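Local coordinates for protein Rik1-associated factor 1 (PDB 4O9D) that is a component, of which this is the WD-repeat propeller, of the Clr4 methyltransferase complex, which methylates histone H3 to establish heterochromatin in fission yeast, at residues C96-L104 / V115-C123; Y105-V113 / I125-L136. All coordinates share one frame; numbering follows the deposited sequence.

In the fold
Strand 87-97 enters contact 1 at Cys-96, turns at 98-101 and returns as strand 103-108, whose first residues pair with strand 113-117; contact 1 thus closes the hairpin at the end away from its 108-111 turn. The rest of that strand, 105-108, and the turn after it belong to contact 2, which closes a longer excursion through strands 113-117 and 122-126 to strand 133-138. Along the chain the two contacts cross, since their segments alternate. Contact 1 stays inside one propeller blade, within the WD 1 repeat; contact 2 pairs the last two strands of that blade at Val-113 and Phe-126 and ties its 103-108 strand to the first strand of the next.

Contact 1 of 2, residues C96-L104 / V115-C123; sequences CFSKGNLFL and VWDMEGNLC. With EDO (1,2-ethanediol), chain C.
Leu-104 and Trp-116 hold the hairpin together as a hydrogen-bonded antiparallel pair: Leu-104 N to Trp-116 O and Trp-116 N to Leu-104 O, both 2.9 Å. Around this pair in the WD 1 blade the packing is close. The Phe-103 ring has CE1 3.9 Å from Cys-123 SG, which meets it at the edge, while Val-115 CG1 lies against Phe-103 CB. Met-118 folds back through bends at chi2 and chi3 (-53° and 92°), which bring its SD to the edge of the Phe-97 ring, 3.9 Å from CE1, in a Met-aromatic contact, and set its CE 3.3 Å from Leu-102 O; Leu-104 CD1 sits over a face of the same Phe-97 ring.

The looser, wetter side is where Leu-102 and Glu-119 are exposed. A water bridges the two loops, donating to Leu-102 O and accepting from Met-118 N at 2.8 Å. Beyond it Asp-117 braces its own turn: OD1 takes Glu-119 N (2.8 Å, an Asx turn) and Asn-121 N from opposite faces of the carboxylate, and the syn lone pair of OD2 takes Asn-121 ND2. Three N-H groups on one carboxylate would favour its charged form and hold its rotation fixed.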
loop_
_atom_site.group_PDB
_atom_site.type_symbol
_atom_site.label_atom_id
_atom_site.label_comp_id
_atom_site.label_asym_id
_atom_site.label_seq_id
_atom_site.Cartn_x
_atom_site.Cartn_y
_atom_site.Cartn_z
ATOM N N CYS A 96 2.986 8.967 0.628
ATOM C CA CYS A 96 1.656 9.500 0.404
ATOM C C CYS A 96 1.767 11.009 0.329
ATOM O O CYS A 96 2.593 11.612 1.009
ATOM C CB CYS A 96 0.701 9.079 1.522
ATOM S SG CYS A 96 1.332 9.381 3.172
ATOM N N PHE A 97 0.946 11.603 -0.516
ATOM C CA PHE A 97 0.928 13.051 -0.671
ATOM C C PHE A 97 0.086 13.693 0.415
ATOM O O PHE A 97 -0.915 13.125 0.858
ATOM C CB PHE A 97 0.346 13.417 -2.033
ATOM C CG PHE A 97 1.318 13.255 -3.171
ATOM C CD1 PHE A 97 2.205 14.278 -3.487
ATOM C CD2 PHE A 97 1.348 12.095 -3.928
ATOM C CE1 PHE A 97 3.091 14.149 -4.539
ATOM C CE2 PHE A 97 2.252 11.960 -4.987
ATOM C CZ PHE A 97 3.118 12.994 -5.287
ATOM N N SER A 98 0.496 14.888 0.832
ATOM C CA SER A 98 -0.223 15.642 1.847
ATOM C C SER A 98 -1.603 16.055 1.381
ATOM O O SER A 98 -1.823 16.299 0.190
ATOM C CB SER A 98 0.583 16.895 2.212
ATOM O OG SER A 98 -0.225 17.790 2.923
ATOM N N LYS A 99 -2.544 16.166 2.317
ATOM C CA LYS A 99 -3.916 16.561 1.964
ATOM C C LYS A 99 -3.971 18.005 1.425
ATOM O O LYS A 99 -4.887 18.366 0.682
ATOM C CB LYS A 99 -4.848 16.400 3.168
ATOM C CG LYS A 99 -4.942 14.960 3.684
ATOM C CD LYS A 99 -5.207 13.978 2.540
ATOM C CE LYS A 99 -5.628 12.595 3.057
ATOM N NZ LYS A 99 -6.164 11.726 1.954
ATOM N N GLY A 100 -2.993 18.825 1.805
ATOM C CA GLY A 100 -2.894 20.190 1.301
ATOM C C GLY A 100 -2.190 20.291 -0.054
ATOM O O GLY A 100 -2.002 21.386 -0.587
ATOM N N ASN A 101 -1.789 19.148 -0.604
ATOM C CA ASN A 101 -1.189 19.088 -1.942
ATOM C C ASN A 101 0.192 19.730 -2.077
ATOM O O ASN A 101 0.705 19.843 -3.193
ATOM C CB ASN A 101 -2.113 19.744 -2.986
ATOM C CG ASN A 101 -3.357 18.914 -3.297
ATOM O OD1 ASN A 101 -3.322 17.995 -4.129
ATOM N ND2 ASN A 101 -4.473 19.266 -2.668
ATOM N N LEU A 102 0.810 20.160 -0.982
ATOM C CA LEU A 102 2.127 20.796 -1.104
ATOM C C LEU A 102 3.289 19.828 -0.925
ATOM O O LEU A 102 4.379 20.040 -1.476
ATOM C CB LEU A 102 2.260 21.943 -0.099
ATOM C CG LEU A 102 1.503 23.211 -0.482
ATOM C CD1 LEU A 102 1.774 24.312 0.540
ATOM C CD2 LEU A 102 1.896 23.658 -1.892
ATOM N N PHE A 103 3.072 18.763 -0.157
ATOM C CA PHE A 103 4.195 17.952 0.298
ATOM C C PHE A 103 4.012 16.473 0.013
ATOM O O PHE A 103 2.886 16.000 -0.142
ATOM C CB PHE A 103 4.403 18.165 1.809
ATOM C CG PHE A 103 4.686 19.612 2.176
ATOM C CD1 PHE A 103 5.936 20.171 1.927
ATOM C CD2 PHE A 103 3.698 20.409 2.744
ATOM C CE1 PHE A 103 6.199 21.511 2.246
ATOM C CE2 PHE A 103 3.953 21.747 3.061
ATOM C CZ PHE A 103 5.201 22.292 2.816
ATOM N N LEU A 104 5.139 15.769 -0.065
ATOM C CA LEU A 104 5.159 14.315 -0.177
ATOM C C LEU A 104 5.835 13.718 1.069
ATOM O O LEU A 104 6.930 14.131 1.435
ATOM C CB LEU A 104 5.927 13.892 -1.429
ATOM C CG LEU A 104 6.129 12.386 -1.639
ATOM C CD1 LEU A 104 4.798 11.671 -1.929
ATOM C CD2 LEU A 104 7.165 12.087 -2.763
ATOM N N VAL A 115 10.020 14.501 4.441
ATOM C CA VAL A 115 8.974 15.366 3.914
ATOM C C VAL A 115 9.583 16.208 2.778
ATOM O O VAL A 115 10.548 16.943 3.020
ATOM C CB VAL A 115 8.453 16.325 5.022
ATOM C CG1 VAL A 115 7.384 17.242 4.461
ATOM C CG2 VAL A 115 7.931 15.535 6.210
ATOM N N TRP A 116 9.025 16.111 1.568
ATOM C CA TRP A 116 9.581 16.792 0.396
ATOM C C TRP A 116 8.583 17.799 -0.195
ATOM O O TRP A 116 7.383 17.544 -0.225
ATOM C CB TRP A 116 9.941 15.779 -0.711
ATOM C CG TRP A 116 10.658 14.541 -0.265
ATOM C CD1 TRP A 116 10.082 13.379 0.189
ATOM C CD2 TRP A 116 12.078 14.308 -0.260
ATOM N NE1 TRP A 116 11.057 12.450 0.490
ATOM C CE2 TRP A 116 12.288 12.999 0.232
ATOM C CE3 TRP A 116 13.194 15.087 -0.604
ATOM C CZ2 TRP A 116 13.560 12.459 0.390
ATOM C CZ3 TRP A 116 14.449 14.545 -0.458
ATOM C CH2 TRP A 116 14.627 13.250 0.045
ATOM N N ASP A 117 9.064 18.931 -0.706
ATOM C CA ASP A 117 8.154 19.841 -1.393
ATOM C C ASP A 117 8.085 19.441 -2.873
ATOM O O ASP A 117 8.804 18.539 -3.320
ATOM C CB ASP A 117 8.533 21.325 -1.190
ATOM C CG ASP A 117 9.842 21.720 -1.881
ATOM O OD1 ASP A 117 10.236 21.092 -2.889
ATOM O OD2 ASP A 117 10.481 22.691 -1.410
ATOM N N MET A 118 7.218 20.091 -3.635
ATOM C CA MET A 118 7.007 19.648 -5.008
ATOM C C MET A 118 8.192 19.937 -5.944
ATOM O O MET A 118 8.154 19.552 -7.115
ATOM C CB MET A 118 5.696 20.211 -5.570
ATOM C CG MET A 118 4.450 19.638 -4.899
ATOM S SD MET A 118 4.402 17.816 -4.890
ATOM C CE MET A 118 5.163 17.395 -3.313
ATOM N N GLU A 119 9.261 20.562 -5.443
ATOM C CA GLU A 119 10.457 20.733 -6.289
ATOM C C GLU A 119 11.619 19.837 -5.870
ATOM O O GLU A 119 12.749 19.981 -6.362
ATOM C CB GLU A 119 10.895 22.184 -6.320
ATOM C CG GLU A 119 9.734 23.138 -6.419
ATOM C CD GLU A 119 9.828 24.232 -5.389
ATOM O OE1 GLU A 119 10.609 25.179 -5.624
ATOM O OE2 GLU A 119 9.129 24.144 -4.348
ATOM N N GLY A 120 11.334 18.916 -4.956
ATOM C CA GLY A 120 12.307 17.925 -4.529
ATOM C C GLY A 120 13.160 18.356 -3.350
ATOM O O GLY A 120 14.128 17.668 -3.005
ATOM N N ASN A 121 12.818 19.494 -2.743
ATOM C CA ASN A 121 13.544 19.984 -1.581
ATOM C C ASN A 121 13.107 19.215 -0.342
ATOM O O ASN A 121 11.923 19.025 -0.128
ATOM C CB ASN A 121 13.264 21.469 -1.327
ATOM C CG ASN A 121 13.751 22.367 -2.448
ATOM O OD1 ASN A 121 14.869 22.222 -2.941
ATOM N ND2 ASN A 121 12.910 23.303 -2.850
ATOM N N LEU A 122 14.062 18.800 0.477
ATOM C CA LEU A 122 13.741 18.170 1.753
ATOM C C LEU A 122 13.326 19.229 2.748
ATOM O O LEU A 122 14.128 20.106 3.065
ATOM C CB LEU A 122 14.950 17.419 2.278
ATOM C CG LEU A 122 14.698 16.670 3.589
ATOM C CD1 LEU A 122 13.880 15.394 3.317
ATOM C CD2 LEU A 122 15.997 16.330 4.257
ATOM N N CYS A 123 12.083 19.150 3.242
ATOM C CA CYS A 123 11.542 20.146 4.189
ATOM C C CYS A 123 11.460 19.661 5.647
ATOM O O CYS A 123 11.443 20.454 6.582
ATOM C CB CYS A 123 10.138 20.566 3.738
ATOM S SG CYS A 123 10.100 21.315 2.064
HETATM C C1 EDO C . 8.373 16.841 -10.683
HETATM O O1 EDO C . 7.552 17.853 -10.084
HETATM C C2 EDO C . 8.252 16.893 -12.207
HETATM O O2 EDO C . 8.439 18.224 -12.708
HETATM O O HOH W 1 5.569 22.180 -2.619
#

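Contact 2 of 2, residues Y105-V113 / I125-L136. With EDO (1,2-ethanediol), chain D.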
loop_
_atom_site.group_PDB
_atom_site.type_symbol
_atom_site.label_atom_id
_atom_site.label_comp_id
_atom_site.label_asym_id
_atom_site.label_seq_id
_atom_site.Cartn_x
_atom_site.Cartn_y
_atom_site.Cartn_z
ATOM N N TYR A 105 5.183 12.739 1.702
ATOM C CA TYR A 105 5.756 12.034 2.847
ATOM C C TYR A 105 6.288 10.648 2.429
ATOM O O TYR A 105 5.567 9.869 1.780
ATOM C CB TYR A 105 4.677 11.866 3.932
ATOM C CG TYR A 105 3.971 13.142 4.342
ATOM C CD1 TYR A 105 4.688 14.217 4.857
ATOM C CD2 TYR A 105 2.590 13.262 4.254
ATOM C CE1 TYR A 105 4.050 15.383 5.254
ATOM C CE2 TYR A 105 1.931 14.424 4.647
ATOM C CZ TYR A 105 2.669 15.488 5.160
ATOM O OH TYR A 105 2.042 16.664 5.573
ATOM N N THR A 106 7.535 10.329 2.782
ATOM C CA THR A 106 8.091 9.009 2.445
ATOM C C THR A 106 8.694 8.282 3.641
ATOM O O THR A 106 9.162 8.912 4.620
ATOM C CB THR A 106 9.197 9.057 1.354
ATOM O OG1 THR A 106 10.282 9.872 1.808
ATOM C CG2 THR A 106 8.668 9.583 0.021
ATOM N N GLY A 107 8.677 6.951 3.556
ATOM C CA GLY A 107 9.254 6.087 4.570
ATOM C C GLY A 107 10.216 5.100 3.916
ATOM O O GLY A 107 10.027 4.708 2.782
ATOM N N ALA A 108 11.254 4.691 4.622
ATOM C CA ALA A 108 12.210 3.780 4.019
ATOM C C ALA A 108 12.951 2.920 5.041
ATOM O O ALA A 108 12.804 3.068 6.266
ATOM C CB ALA A 108 13.232 4.571 3.156
ATOM N N PHE A 109 13.804 2.064 4.491
ATOM C CA PHE A 109 14.586 1.115 5.257
ATOM C C PHE A 109 15.864 1.768 5.822
ATOM O O PHE A 109 16.749 1.090 6.363
ATOM C CB PHE A 109 14.921 -0.089 4.376
ATOM C CG PHE A 109 13.775 -1.041 4.174
ATOM C CD1 PHE A 109 12.491 -0.729 4.621
ATOM C CD2 PHE A 109 13.984 -2.261 3.533
ATOM C CE1 PHE A 109 11.442 -1.615 4.446
ATOM C CE2 PHE A 109 12.938 -3.153 3.354
ATOM C CZ PHE A 109 11.667 -2.827 3.812
ATOM N N ASP A 110 15.941 3.088 5.740
ATOM C CA ASP A 110 16.953 3.824 6.507
ATOM C C ASP A 110 16.441 4.271 7.889
ATOM O O ASP A 110 17.145 4.978 8.608
ATOM C CB ASP A 110 17.443 5.038 5.720
ATOM C CG ASP A 110 16.374 6.092 5.564
ATOM O OD1 ASP A 110 15.175 5.740 5.696
ATOM O OD2 ASP A 110 16.732 7.265 5.297
ATOM N N ASN A 111 15.230 3.846 8.261
ATOM C CA ASN A 111 14.621 4.226 9.546
ATOM C C ASN A 111 14.125 5.665 9.641
ATOM O O ASN A 111 13.950 6.159 10.742
ATOM C CB ASN A 111 15.608 4.021 10.721
ATOM C CG ASN A 111 16.144 2.607 10.800
ATOM O OD1 ASN A 111 15.748 1.719 10.019
ATOM N ND2 ASN A 111 17.057 2.383 11.741
ATOM N N ALA A 112 13.922 6.344 8.517
ATOM C CA ALA A 112 13.563 7.765 8.559
ATOM C C ALA A 112 12.244 8.062 7.851
ATOM O O ALA A 112 11.927 7.431 6.859
ATOM C CB ALA A 112 14.705 8.626 7.955
ATOM N N VAL A 113 11.460 8.999 8.387
ATOM C CA VAL A 113 10.377 9.578 7.627
ATOM C C VAL A 113 10.848 10.945 7.073
ATOM O O VAL A 113 11.345 11.778 7.842
ATOM C CB VAL A 113 9.121 9.787 8.503
ATOM C CG1 VAL A 113 7.986 10.288 7.652
ATOM C CG2 VAL A 113 8.709 8.480 9.195
ATOM N N ILE A 125 12.093 16.050 8.553
ATOM C CA ILE A 125 12.634 14.722 8.770
ATOM C C ILE A 125 12.328 14.237 10.161
ATOM O O ILE A 125 12.392 15.009 11.117
ATOM C CB ILE A 125 14.153 14.681 8.498
ATOM C CG1 ILE A 125 14.676 13.253 8.663
ATOM C CG2 ILE A 125 14.899 15.669 9.418
ATOM C CD1 ILE A 125 16.057 13.030 8.127
ATOM N N PHE A 126 11.982 12.961 10.284
ATOM C CA PHE A 126 11.745 12.355 11.603
ATOM C C PHE A 126 12.741 11.207 11.796
ATOM O O PHE A 126 12.686 10.209 11.074
ATOM C CB PHE A 126 10.287 11.883 11.704
ATOM C CG PHE A 126 9.890 11.352 13.053
ATOM C CD1 PHE A 126 9.968 12.147 14.196
ATOM C CD2 PHE A 126 9.381 10.054 13.173
ATOM C CE1 PHE A 126 9.567 11.659 15.435
ATOM C CE2 PHE A 126 8.981 9.556 14.405
ATOM C CZ PHE A 126 9.081 10.363 15.548
ATOM N N ASN A 127 13.665 11.382 12.749
ATOM C CA ASN A 127 14.792 10.469 12.951
ATOM C C ASN A 127 14.682 9.539 14.173
ATOM O O ASN A 127 15.515 8.649 14.355
ATOM C CB ASN A 127 16.098 11.271 13.095
ATOM C CG ASN A 127 16.650 11.727 11.768
ATOM O OD1 ASN A 127 16.591 10.997 10.774
ATOM N ND2 ASN A 127 17.183 12.945 11.735
ATOM N N ALA A 128 13.667 9.731 15.000
ATOM C CA ALA A 128 13.517 8.905 16.202
ATOM C C ALA A 128 13.437 7.389 15.939
ATOM O O ALA A 128 13.961 6.600 16.723
ATOM C CB ALA A 128 12.316 9.364 17.010
ATOM N N PRO A 129 12.789 6.962 14.836
ATOM C CA PRO A 129 12.646 5.504 14.704
ATOM C C PRO A 129 13.995 4.756 14.692
ATOM O O PRO A 129 14.973 5.256 14.146
ATOM C CB PRO A 129 11.885 5.342 13.365
ATOM C CG PRO A 129 11.070 6.650 13.266
ATOM C CD PRO A 129 12.036 7.701 13.807
ATOM N N THR A 130 14.034 3.561 15.278
ATOM C CA THR A 130 15.277 2.814 15.406
ATOM C C THR A 130 15.349 1.604 14.457
ATOM O O THR A 130 16.308 0.823 14.489
ATOM C CB THR A 130 15.468 2.374 16.867
ATOM O OG1 THR A 130 14.341 1.586 17.286
ATOM C CG2 THR A 130 15.575 3.613 17.767
ATOM N N ASP A 131 14.347 1.448 13.594
ATOM C CA ASP A 131 14.362 0.334 12.645
ATOM C C ASP A 131 13.540 0.759 11.408
ATOM O O ASP A 131 13.015 1.879 11.358
ATOM C CB ASP A 131 13.795 -0.930 13.321
ATOM C CG ASP A 131 14.346 -2.236 12.738
ATOM O OD1 ASP A 131 14.948 -2.250 11.645
ATOM O OD2 ASP A 131 14.153 -3.285 13.394
ATOM N N TYR A 132 13.472 -0.106 10.407
ATOM C CA TYR A 132 12.804 0.234 9.147
ATOM C C TYR A 132 11.429 0.842 9.381
ATOM O O TYR A 132 10.685 0.423 10.284
ATOM C CB TYR A 132 12.581 -1.003 8.283
ATOM C CG TYR A 132 13.821 -1.763 7.882
ATOM C CD1 TYR A 132 15.081 -1.200 8.001
ATOM C CD2 TYR A 132 13.717 -3.049 7.356
ATOM C CE1 TYR A 132 16.210 -1.900 7.619
ATOM C CE2 TYR A 132 14.842 -3.760 6.987
ATOM C CZ TYR A 132 16.084 -3.178 7.121
ATOM O OH TYR A 132 17.203 -3.876 6.735
ATOM N N ILE A 133 11.103 1.841 8.571
ATOM C CA ILE A 133 9.713 2.259 8.424
ATOM C C ILE A 133 9.019 1.218 7.538
ATOM O O ILE A 133 9.542 0.876 6.479
ATOM C CB ILE A 133 9.609 3.632 7.762
ATOM C CG1 ILE A 133 10.484 4.656 8.519
ATOM C CG2 ILE A 133 8.136 4.089 7.724
ATOM C CD1 ILE A 133 10.197 4.758 10.051
ATOM N N HIS A 134 7.857 0.721 7.957
ATOM C CA HIS A 134 7.087 -0.237 7.113
ATOM C C HIS A 134 5.808 0.305 6.440
ATOM O O HIS A 134 5.411 -0.200 5.391
ATOM C CB HIS A 134 6.694 -1.479 7.945
ATOM C CG HIS A 134 7.801 -2.477 8.115
ATOM N ND1 HIS A 134 7.768 -3.474 9.070
ATOM C CD2 HIS A 134 8.969 -2.640 7.444
ATOM C CE1 HIS A 134 8.853 -4.223 8.960
ATOM N NE2 HIS A 134 9.601 -3.732 7.988
ATOM N N LYS A 135 5.119 1.265 7.057
ATOM C CA LYS A 135 3.859 1.787 6.474
ATOM C C LYS A 135 3.553 3.210 6.901
ATOM O O LYS A 135 3.957 3.646 7.986
ATOM C CB LYS A 135 2.652 0.929 6.865
ATOM C CG LYS A 135 1.526 0.920 5.809
ATOM C CD LYS A 135 1.859 0.052 4.605
ATOM C CE LYS A 135 0.703 0.056 3.585
ATOM N NZ LYS A 135 0.343 1.449 3.143
ATOM N N LEU A 136 2.837 3.933 6.044
ATOM C CA LEU A 136 2.323 5.262 6.384
ATOM C C LEU A 136 0.826 5.346 6.175
ATOM O O LEU A 136 0.297 4.710 5.283
ATOM C CB LEU A 136 2.956 6.335 5.485
ATOM C CG LEU A 136 4.460 6.528 5.612
ATOM C CD1 LEU A 136 4.941 7.546 4.555
ATOM C CD2 LEU A 136 4.802 6.970 7.034
HETATM C C1 EDO D . 21.050 4.827 10.901
HETATM O O1 EDO D . 20.289 5.557 11.865
HETATM C C2 EDO D . 20.153 3.785 10.239
HETATM O O2 EDO D . 19.935 4.172 8.876
HETATM O O HOH W 2 17.842 5.238 12.893
#
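Ile-133 N donates to Ala-108 O at 3.1 Å, approaching from above the carbonyl plane, and Asn-111 N reaches the same oxygen from the opposite face to close the type I turn 108-111. One acceptor therefore serves both the hairpin turn and the incoming chain. At the other end Val-113 and Phe-126 form an antiparallel hydrogen-bonded pair: Val-113 N to Phe-126 O at 3.2 Å, and the shorter Phe-126 N to Val-113 O at 2.8 Å.

Two polar groups of the turn have partners. Asp-110 OD1 accepts from Ala-112 N in an Asx turn and from His-78 ND1. Asn-111 ND2 donates to a water that in turn donates to Pro-129 O and bonds to an ethanediol, probably left from crystallisation; O2 of that molecule donates to Asp-110 O. In the facing 127-132 link, the backbone N of Tyr-132 donates to Asp-131 OD1 at 2.9 Å.

This is the step between blades of a WD-repeat propeller: the outermost strand 122-126 runs through 127-132 into strand 133-138, the first of the next blade.

Where the chain arrives, the Phe-109 and Tyr-132 rings make an offset stack, centroids 4.2 Å apart and planes 8° from parallel, with Phe-109 CB over the tyrosine face as a CH-pi contact. Ile-133 O lies at the edge of the Phe-109 ring and accepts from Ser-93 OG. Ile-133 sends CG1 beside the backbone N (chi1 -53°), where it lies 3.5 Å from Ala-112 O, and CG2 onto Gly-107 CA. Ala-112 O and Ala-108 N are buried here without a hydrogen-bonding partner. Leu-136 CD1 rests against Tyr-105 O, while Tyr-105 OH bonds to Asp-142 and Thr-158.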